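Local coordinates for protein cytochrome c6 (Synechococcus sp., PDB 4EIE) that carries a covalently bound heme c and probably transfers electrons in photosynthetic electron transport, at residues A[25-28]-A[29-32]; A[35-39]-A[40-44]. All coordinates share one frame; numbering follows the deposited sequence. Where two conformers were deposited one is given.

Contact 1 (A[25-28]-A[29-32]); sequences VRRG and KNLK. With NA (sodium ion), chain I; HEC (heme c), chain B.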
ATOM      1  N   VAL A  25       4.009 -10.290   7.095  1.00  9.02           N
ATOM      2  CA  VAL A  25       3.653 -10.118   8.497  1.00  9.62           C
ATOM      3  C   VAL A  25       2.298 -10.730   8.788  1.00 10.53           C
ATOM      4  O   VAL A  25       2.153 -11.516   9.716  1.00 12.82           O
ATOM      5  CB  VAL A  25       3.690  -8.632   8.860  1.00  9.44           C
ATOM      6  CG1 VAL A  25       3.340  -8.441  10.366  1.00 10.80           C
ATOM      7  CG2 VAL A  25       5.068  -8.048   8.549  1.00 10.70           C
ATOM      8  N   ARG A  26       1.301 -10.292   8.031  1.00 11.27           N
ATOM      9  CA  ARG A  26      -0.118 -10.673   8.188  1.00 11.95           C
ATOM     10  C   ARG A  26      -0.514 -11.267   6.881  1.00 11.66           C
ATOM     11  O   ARG A  26      -0.897 -10.589   5.928  1.00 10.96           O
ATOM     12  CB  ARG A  26      -1.015  -9.517   8.597  1.00 12.57           C
ATOM     13  CG  ARG A  26      -2.398  -9.947   8.908  1.00 13.68           C
ATOM     14  CD  ARG A  26      -3.199  -8.977   9.712  0.90 14.66           C
ATOM     15  NE  ARG A  26      -4.528  -9.508   9.960  0.75 15.14           N
ATOM     16  CZ  ARG A  26      -5.422  -8.961  10.785  0.75 18.10           C
ATOM     17  NH1 ARG A  26      -5.166  -7.830  11.444  0.75 19.29           N
ATOM     18  NH2 ARG A  26      -6.592  -9.558  10.945  0.75 19.66           N
ATOM     19  N   ARG A  27      -0.462 -12.577   6.817  1.00 14.09           N
ATOM     20  CA  ARG A  27      -0.731 -13.375   5.671  1.00 15.12           C
ATOM     21  C   ARG A  27      -1.996 -12.974   4.932  1.00 14.26           C
ATOM     22  O   ARG A  27      -2.025 -12.924   3.689  1.00 14.14           O
ATOM     23  CB  ARG A  27      -0.826 -14.871   6.157  0.75 15.08           C
ATOM     24  CG  ARG A  27      -1.280 -15.874   5.177  0.75 15.08           C
ATOM     25  CD  ARG A  27      -0.262 -15.944   4.051  0.75 15.23           C
ATOM     26  NE  ARG A  27      -0.757 -16.964   3.107  0.75 15.96           N
ATOM     27  CZ  ARG A  27      -1.395 -16.697   1.986  0.75 15.43           C
ATOM     28  NH1 ARG A  27      -1.501 -15.468   1.562  0.75 17.78           N
ATOM     29  NH2 ARG A  27      -1.902 -17.641   1.258  0.75 16.60           N
ATOM     30  N   GLY A  28      -3.064 -12.757   5.703  1.00 13.51           N
ATOM     31  CA  GLY A  28      -4.358 -12.481   5.130  1.00 12.54           C
ATOM     32  C   GLY A  28      -4.622 -11.064   4.713  1.00 11.74           C
ATOM     33  O   GLY A  28      -5.753 -10.800   4.268  1.00 13.19           O
ATOM     34  N   LYS A  29      -3.623 -10.199   4.720  1.00 11.18           N
ATOM     35  CA  LYS A  29      -3.829  -8.825   4.375  1.00 10.61           C
ATOM     36  C   LYS A  29      -2.775  -8.378   3.377  1.00  9.45           C
ATOM     37  O   LYS A  29      -2.101  -7.401   3.583  1.00  9.90           O
ATOM     38  CB  LYS A  29      -3.833  -7.937   5.589  1.00 12.88           C
ATOM     39  CG  LYS A  29      -4.911  -8.246   6.607  0.75 13.65           C
ATOM     40  CD  LYS A  29      -6.246  -7.883   6.196  0.75 17.51           C
ATOM     41  CE  LYS A  29      -7.330  -8.181   7.239  0.50 18.74           C
ATOM     42  NZ  LYS A  29      -8.268  -7.077   7.224  0.50 18.54           N
ATOM     43  N   ASN A  30      -2.732  -9.063   2.210  1.00  9.96           N
ATOM     44  CA  ASN A  30      -1.747  -8.649   1.208  1.00  9.25           C
ATOM     45  C   ASN A  30      -2.321  -7.632   0.212  1.00  8.87           C
ATOM     46  O   ASN A  30      -3.418  -7.096   0.382  1.00  9.13           O
ATOM     47  CB  ASN A  30      -1.075  -9.879   0.564  1.00  9.99           C
ATOM     48  CG  ASN A  30      -1.920 -10.625  -0.422  1.00  9.40           C
ATOM     49  OD1 ASN A  30      -2.869 -10.096  -1.005  1.00  9.43           O
ATOM     50  ND2 ASN A  30      -1.491 -11.849  -0.703  1.00 10.92           N
ATOM     51  N   LEU A  31      -1.503  -7.272  -0.769  1.00  8.50           N
ATOM     52  CA  LEU A  31      -1.827  -6.217  -1.707  1.00  8.58           C
ATOM     53  C   LEU A  31      -2.292  -6.758  -3.043  1.00  8.45           C
ATOM     54  O   LEU A  31      -2.382  -6.013  -4.010  1.00  9.27           O
ATOM     55  CB  LEU A  31      -0.646  -5.250  -1.909  1.00  8.39           C
ATOM     56  CG  LEU A  31       0.056  -4.771  -0.650  1.00  9.05           C
ATOM     57  CD1 LEU A  31       1.047  -3.679  -1.038  1.00  9.87           C
ATOM     58  CD2 LEU A  31      -0.881  -4.324   0.394  1.00 10.26           C
ATOM     59  N   LYS A  32      -2.619  -8.039  -3.096  1.00  8.97           N
ATOM     60  CA  LYS A  32      -3.132  -8.646  -4.299  1.00  9.68           C
ATOM     61  C   LYS A  32      -4.626  -8.485  -4.390  1.00  9.07           C
ATOM     62  O   LYS A  32      -5.278  -8.025  -3.464  1.00  9.81           O
ATOM     63  CB  LYS A  32      -2.680 -10.072  -4.441  1.00 10.48           C
ATOM     64  CG  LYS A  32      -1.148 -10.130  -4.519  1.00 13.11           C
ATOM     65  CD  LYS A  32      -0.641 -11.541  -4.761  1.00 16.33           C
ATOM     66  CE  LYS A  32       0.820 -11.629  -4.664  0.75 17.41           C
ATOM     67  NZ  LYS A  32       1.224 -12.977  -5.175  0.50 19.12           N
TER
HETATM   68 NA    NA I 108       2.404 -13.853  10.194  0.65 16.81          NA
HETATM   69 FE   HEC B 101       1.272  -2.328   4.787  1.00  7.07          FE
HETATM   70  CHA HEC B 101      -1.732  -3.765   5.339  1.00  7.60           C
HETATM   71  CHB HEC B 101       0.006  -0.696   2.075  1.00  7.45           C
HETATM   72  CHC HEC B 101       4.182  -0.595   4.453  1.00  7.75           C
HETATM   73  CHD HEC B 101       2.640  -4.227   7.215  1.00  7.58           C
HETATM   74  NA  HEC B 101      -0.479  -2.308   3.869  1.00  6.72           N
HETATM   75  C1A HEC B 101      -1.613  -3.006   4.212  1.00  7.60           C
HETATM   76  C2A HEC B 101      -2.666  -2.763   3.275  1.00  7.88           C
HETATM   77  C3A HEC B 101      -2.181  -1.880   2.356  1.00  7.71           C
HETATM   78  C4A HEC B 101      -0.833  -1.583   2.745  1.00  7.54           C
HETATM   79  CMA HEC B 101      -2.889  -1.266   1.181  1.00  9.03           C
HETATM   80  CAA HEC B 101      -4.031  -3.407   3.305  1.00  8.17           C
HETATM   81  CBA HEC B 101      -3.985  -4.790   2.662  1.00  8.28           C
HETATM   82  CGA HEC B 101      -5.249  -5.588   2.783  1.00  8.84           C
HETATM   83  O1A HEC B 101      -6.148  -5.260   3.559  1.00 11.09           O
HETATM   84  O2A HEC B 101      -5.369  -6.678   2.110  1.00  9.60           O
HETATM   85  NB  HEC B 101       1.952  -0.911   3.557  1.00  6.81           N
HETATM   86  C1B HEC B 101       1.294  -0.377   2.492  1.00  7.17           C
HETATM   87  C2B HEC B 101       2.111   0.627   1.834  1.00  7.26           C
HETATM   88  C3B HEC B 101       3.238   0.722   2.558  1.00  7.30           C
HETATM   89  C4B HEC B 101       3.142  -0.272   3.615  1.00  6.91           C
HETATM   90  CMB HEC B 101       1.744   1.345   0.586  1.00  8.40           C
HETATM   91  CAB HEC B 101       4.465   1.621   2.372  1.00  7.68           C
HETATM   92  CBB HEC B 101       4.173   3.066   2.513  1.00  8.31           C
HETATM   93  NC  HEC B 101       3.049  -2.409   5.685  1.00  7.67           N
HETATM   94  C1C HEC B 101       4.150  -1.688   5.345  1.00  7.42           C
HETATM   95  C2C HEC B 101       5.310  -2.195   6.019  1.00  7.86           C
HETATM   96  C3C HEC B 101       4.898  -3.221   6.771  1.00  8.35           C
HETATM   97  C4C HEC B 101       3.466  -3.346   6.585  1.00  7.67           C
HETATM   98  CMC HEC B 101       6.722  -1.706   5.738  1.00  8.81           C
HETATM   99  CAC HEC B 101       5.715  -4.171   7.642  1.00  8.56           C
HETATM  100  CBC HEC B 101       6.499  -3.508   8.675  1.00  8.79           C
HETATM  101  ND  HEC B 101       0.593  -3.704   6.041  1.00  7.01           N
HETATM  102  C1D HEC B 101       1.275  -4.343   7.057  1.00  7.46           C
HETATM  103  C2D HEC B 101       0.428  -5.078   7.900  1.00  8.35           C
HETATM  104  C3D HEC B 101      -0.855  -4.890   7.406  1.00  7.96           C
HETATM  105  C4D HEC B 101      -0.724  -4.088   6.241  1.00  7.70           C
HETATM  106  CMD HEC B 101       0.826  -5.853   9.121  1.00  9.32           C
HETATM  107  CAD HEC B 101      -2.137  -5.397   8.006  1.00  9.23           C
HETATM  108  CBD HEC B 101      -2.790  -4.304   8.843  1.00 10.02           C
HETATM  109  CGD HEC B 101      -3.996  -4.885   9.541  1.00 12.97           C
HETATM  110  O1D HEC B 101      -3.912  -5.336  10.681  1.00 16.30           O
HETATM  111  O2D HEC B 101      -5.034  -5.023   8.933  1.00 22.03           O
HETATM  112  O   HOH W   1      -3.713 -11.724   1.851  1.00 11.99           O
HETATM  113  O   HOH W   2       0.106 -14.217   9.323  1.00 24.27           O
HETATM  114  O   HOH W   3       2.786 -14.822   8.049  1.00 24.37           O

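Contact 2 (A[35-39]-A[40-44]); sequences AMAKN and GYTSV. With HEC (heme c), chain B.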
ATOM      1  N   ALA A  35      -7.476  -9.992  -1.562  1.00  8.75           N
ATOM      2  CA  ALA A  35      -7.524  -9.397  -0.236  1.00  9.20           C
ATOM      3  C   ALA A  35      -7.837  -7.914  -0.319  1.00  8.62           C
ATOM      4  O   ALA A  35      -8.569  -7.372   0.512  1.00  9.04           O
ATOM      5  CB  ALA A  35      -6.206  -9.612   0.477  1.00 10.12           C
ATOM      6  N   MET A  36      -7.279  -7.206  -1.316  1.00  8.49           N
ATOM      7  CA  MET A  36      -7.538  -5.794  -1.445  1.00  8.39           C
ATOM      8  C   MET A  36      -9.036  -5.549  -1.709  1.00  9.12           C
ATOM      9  O   MET A  36      -9.624  -4.634  -1.138  1.00  9.81           O
ATOM     10  CB  MET A  36      -6.679  -5.208  -2.544  1.00  8.19           C
ATOM     11  CG  MET A  36      -5.203  -5.216  -2.137  1.00  8.55           C
ATOM     12  SD  MET A  36      -4.734  -3.919  -0.973  1.00  8.52           S
ATOM     13  CE  MET A  36      -4.611  -2.531  -2.110  1.00  9.25           C
ATOM     14  N   ALA A  37      -9.640  -6.310  -2.598  1.00  8.96           N
ATOM     15  CA  ALA A  37     -11.062  -6.177  -2.892  1.00  9.30           C
ATOM     16  C   ALA A  37     -11.890  -6.511  -1.669  1.00  9.56           C
ATOM     17  O   ALA A  37     -12.848  -5.789  -1.330  1.00 10.67           O
ATOM     18  CB  ALA A  37     -11.460  -6.979  -4.064  1.00 10.76           C
ATOM     19  N   LYS A  38     -11.552  -7.595  -0.975  1.00  9.56           N
ATOM     20  CA  LYS A  38     -12.345  -8.003   0.185  1.00 10.51           C
ATOM     21  C   LYS A  38     -12.358  -6.891   1.224  1.00  9.87           C
ATOM     22  O   LYS A  38     -13.370  -6.629   1.889  1.00 11.90           O
ATOM     23  CB  LYS A  38     -11.724  -9.264   0.790  1.00 10.75           C
ATOM     24  CG  LYS A  38     -12.544  -9.796   1.928  1.00 12.88           C
ATOM     25  CD  LYS A  38     -11.984 -11.093   2.526  1.00 14.81           C
ATOM     26  CE  LYS A  38     -12.878 -11.702   3.585  0.75 16.33           C
ATOM     27  NZ  LYS A  38     -12.848 -11.015   4.862  0.50 18.49           N
ATOM     28  N   ASN A  39     -11.213  -6.234   1.391  1.00  9.60           N
ATOM     29  CA  ASN A  39     -11.056  -5.192   2.391  1.00  9.74           C
ATOM     30  C   ASN A  39     -11.387  -3.799   1.895  1.00  9.79           C
ATOM     31  O   ASN A  39     -11.310  -2.853   2.640  1.00 10.46           O
ATOM     32  CB  ASN A  39      -9.679  -5.322   3.030  1.00 10.14           C
ATOM     33  CG  ASN A  39      -9.537  -6.526   3.871  0.80 11.04           C
ATOM     34  OD1 ASN A  39     -10.034  -6.549   5.010  0.80 13.54           O
ATOM     35  ND2 ASN A  39      -8.812  -7.505   3.385  0.80 11.65           N
ATOM     36  N   GLY A  40     -11.776  -3.670   0.638  1.00  9.22           N
ATOM     37  CA  GLY A  40     -12.210  -2.389   0.103  1.00  9.27           C
ATOM     38  C   GLY A  40     -11.123  -1.440  -0.280  1.00  8.73           C
ATOM     39  O   GLY A  40     -11.390  -0.236  -0.504  1.00  9.10           O
ATOM     40  N   TYR A  41      -9.877  -1.899  -0.406  1.00  8.45           N
ATOM     41  CA  TYR A  41      -8.776  -1.041  -0.846  1.00  8.39           C
ATOM     42  C   TYR A  41      -8.742  -1.042  -2.363  1.00  9.07           C
ATOM     43  O   TYR A  41      -7.871  -1.591  -3.035  1.00  9.23           O
ATOM     44  CB  TYR A  41      -7.454  -1.573  -0.262  0.75  9.27           C
ATOM     45  CG  TYR A  41      -7.401  -1.403   1.223  0.75  8.26           C
ATOM     46  CD1 TYR A  41      -7.275  -0.139   1.768  0.75  8.35           C
ATOM     47  CD2 TYR A  41      -7.514  -2.464   2.113  0.75  8.87           C
ATOM     48  CE1 TYR A  41      -7.244   0.061   3.128  0.75  9.91           C
ATOM     49  CE2 TYR A  41      -7.533  -2.259   3.469  0.75  9.36           C
ATOM     50  CZ  TYR A  41      -7.425  -0.995   3.971  0.75  8.94           C
ATOM     51  OH  TYR A  41      -7.446  -0.795   5.324  0.75 11.94           O
ATOM     52  N   THR A  42      -9.732  -0.335  -2.911  1.00  9.08           N
ATOM     53  CA  THR A  42     -10.051  -0.324  -4.325  1.00 10.19           C
ATOM     54  C   THR A  42     -10.146   1.121  -4.850  1.00 10.05           C
ATOM     55  O   THR A  42     -10.624   1.351  -5.958  1.00 11.57           O
ATOM     56  CB  THR A  42     -11.330  -1.079  -4.592  1.00 11.24           C
ATOM     57  OG1 THR A  42     -12.364  -0.429  -3.842  1.00 12.95           O
ATOM     58  CG2 THR A  42     -11.240  -2.520  -4.221  1.00 12.36           C
ATOM     59  N   SER A  43      -9.594   2.068  -4.088  1.00  9.94           N
ATOM     60  CA  SER A  43      -9.485   3.462  -4.470  1.00 10.13           C
ATOM     61  C   SER A  43      -8.187   4.004  -3.928  1.00  9.37           C
ATOM     62  O   SER A  43      -7.631   3.509  -2.961  1.00  9.46           O
ATOM     63  CB  SER A  43     -10.648   4.281  -3.947  1.00 11.13           C
ATOM     64  OG  SER A  43     -10.527   4.389  -2.531  1.00 11.88           O
ATOM     65  N   VAL A  44      -7.718   5.074  -4.575  1.00  9.93           N
ATOM     66  CA  VAL A  44      -6.536   5.752  -4.082  1.00  9.97           C
ATOM     67  C   VAL A  44      -6.823   6.258  -2.660  1.00  9.87           C
ATOM     68  O   VAL A  44      -5.944   6.119  -1.795  1.00 10.50           O
ATOM     69  CB  VAL A  44      -6.160   6.897  -4.995  1.00 11.77           C
ATOM     70  CG1 VAL A  44      -4.989   7.706  -4.394  1.00 13.89           C
ATOM     71  CG2 VAL A  44      -5.775   6.377  -6.385  1.00 13.99           C
TER
HETATM   72 FE   HEC B 101       1.272  -2.328   4.787  1.00  7.07          FE
HETATM   73  CHA HEC B 101      -1.732  -3.765   5.339  1.00  7.60           C
HETATM   74  CHB HEC B 101       0.006  -0.696   2.075  1.00  7.45           C
HETATM   75  CHC HEC B 101       4.182  -0.595   4.453  1.00  7.75           C
HETATM   76  CHD HEC B 101       2.640  -4.227   7.215  1.00  7.58           C
HETATM   77  NA  HEC B 101      -0.479  -2.308   3.869  1.00  6.72           N
HETATM   78  C1A HEC B 101      -1.613  -3.006   4.212  1.00  7.60           C
HETATM   79  C2A HEC B 101      -2.666  -2.763   3.275  1.00  7.88           C
HETATM   80  C3A HEC B 101      -2.181  -1.880   2.356  1.00  7.71           C
HETATM   81  C4A HEC B 101      -0.833  -1.583   2.745  1.00  7.54           C
HETATM   82  CMA HEC B 101      -2.889  -1.266   1.181  1.00  9.03           C
HETATM   83  CAA HEC B 101      -4.031  -3.407   3.305  1.00  8.17           C
HETATM   84  CBA HEC B 101      -3.985  -4.790   2.662  1.00  8.28           C
HETATM   85  CGA HEC B 101      -5.249  -5.588   2.783  1.00  8.84           C
HETATM   86  O1A HEC B 101      -6.148  -5.260   3.559  1.00 11.09           O
HETATM   87  O2A HEC B 101      -5.369  -6.678   2.110  1.00  9.60           O
HETATM   88  NB  HEC B 101       1.952  -0.911   3.557  1.00  6.81           N
HETATM   89  C1B HEC B 101       1.294  -0.377   2.492  1.00  7.17           C
HETATM   90  C2B HEC B 101       2.111   0.627   1.834  1.00  7.26           C
HETATM   91  C3B HEC B 101       3.238   0.722   2.558  1.00  7.30           C
HETATM   92  C4B HEC B 101       3.142  -0.272   3.615  1.00  6.91           C
HETATM   93  CMB HEC B 101       1.744   1.345   0.586  1.00  8.40           C
HETATM   94  CAB HEC B 101       4.465   1.621   2.372  1.00  7.68           C
HETATM   95  CBB HEC B 101       4.173   3.066   2.513  1.00  8.31           C
HETATM   96  NC  HEC B 101       3.049  -2.409   5.685  1.00  7.67           N
HETATM   97  C1C HEC B 101       4.150  -1.688   5.345  1.00  7.42           C
HETATM   98  C2C HEC B 101       5.310  -2.195   6.019  1.00  7.86           C
HETATM   99  C3C HEC B 101       4.898  -3.221   6.771  1.00  8.35           C
HETATM  100  C4C HEC B 101       3.466  -3.346   6.585  1.00  7.67           C
HETATM  101  CMC HEC B 101       6.722  -1.706   5.738  1.00  8.81           C
HETATM  102  CAC HEC B 101       5.715  -4.171   7.642  1.00  8.56           C
HETATM  103  CBC HEC B 101       6.499  -3.508   8.675  1.00  8.79           C
HETATM  104  ND  HEC B 101       0.593  -3.704   6.041  1.00  7.01           N
HETATM  105  C1D HEC B 101       1.275  -4.343   7.057  1.00  7.46           C
HETATM  106  C2D HEC B 101       0.428  -5.078   7.900  1.00  8.35           C
HETATM  107  C3D HEC B 101      -0.855  -4.890   7.406  1.00  7.96           C
HETATM  108  C4D HEC B 101      -0.724  -4.088   6.241  1.00  7.70           C
HETATM  109  CMD HEC B 101       0.826  -5.853   9.121  1.00  9.32           C
HETATM  110  CAD HEC B 101      -2.137  -5.397   8.006  1.00  9.23           C
HETATM  111  CBD HEC B 101      -2.790  -4.304   8.843  1.00 10.02           C
HETATM  112  CGD HEC B 101      -3.996  -4.885   9.541  1.00 12.97           C
HETATM  113  O1D HEC B 101      -3.912  -5.336  10.681  1.00 16.30           O
HETATM  114  O2D HEC B 101      -5.034  -5.023   8.933  1.00 22.03           O

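Contact 1 (A[25-28]-A[29-32])
R26 and K29 lie alongside each other at the two ends of a type I beta turn in the loop that follows the heme-binding helix 15-18 of this class I-type cytochrome c fold. The turn is closed by K29 N, which donates to R26 O at 3.0 Å from above the carbonyl plane. The close packing is aliphatic: the two side chains run side by side in the same direction, and R26 CD lies 3.6 Å from K29 CG. R26 leaves the backbone with CG anti to N (chi1 -173°) and stays extended as far as NE, which carries its guanidinium past the heme edge; K29 CE then sits over one face of that group, 3.8 Å above its plane. The like-charged ends, R26 NH2 and K29 NZ, stay 4.8 Å apart; each side chain has its own partner, N39 OD1 for NZ and, through a weak bond from R26 NH1, the propionate oxygen HEC O1D, which is likely to ease their repulsion. The other side of the turn is looser and wetter. R27 and G28 are exposed there, and one water joins R27 O to N30 N. At the start of the loop a sodium ion is bound by V25 O at 2.4 Å and by two waters, one of which accepts from R27 N at 3.0 Å.

Contact 2 (A[35-39]-A[40-44])
The phenol ring of Y41 has the heme propionate carbon HEC CAA over one face, while N39 CB and M36 SD both approach it obliquely; propionate oxygen HEC O1A is 3.3 Å from its CE2. This is the C-terminal end of helix 33-39, closed by a Schellman motif at G40, whose positive phi turns the chain out of the helix. Y41 N donates to M36 O at 2.8 Å, tilted 22° from the carbonyl plane, and G40 N donates to A37 O from well above its plane. The side chains of M36 and Y41 cross at about a right angle. Bends at chi2 (-77°) and chi3 (-79°) fold the thioether back on the tyrosine: its CE comes to 3.5 Å from Y41 CB, and SD makes an oblique Met-aromatic contact, 5.2 Å from the ring centroid. The same sulfur touches HEC CBA, and helices 44-53 and 67-82 add I47 and V77 to the surroundings of M36. Without the thioether, as with an alanine here, a gap would probably open between Y41 CB and the propionate chain, and the tyrosine ring would be freer to shift. On the outer side T42 CG2 rests against A37 CA, while S43 OG caps the next helix at A46 N. The amide of N39 folds back along its own helix. A35 O is gripped from opposite faces of its plane by N39 N and by N39 ND2, the latter at 2.9 Å.

Along the chain, contact 1 closes before contact 2 opens, and their centres lie about 12 Å apart. Contact 1 belongs to the loop between helices 15-18 and 33-39; contact 2 covers the end of helix 33-39 and the loop running to helix 44-53. They meet directly: the lysine-asparagine bond between K29 and N39 joins them, and the backbone of N30 and L31 packs on M36 CG. Both touch the heme, 25-32 meeting both of its propionates and 35-44 the one that carries HEC O1A and O2A. Together they line the propionate edge of the pocket within this small, all-helical cytochrome.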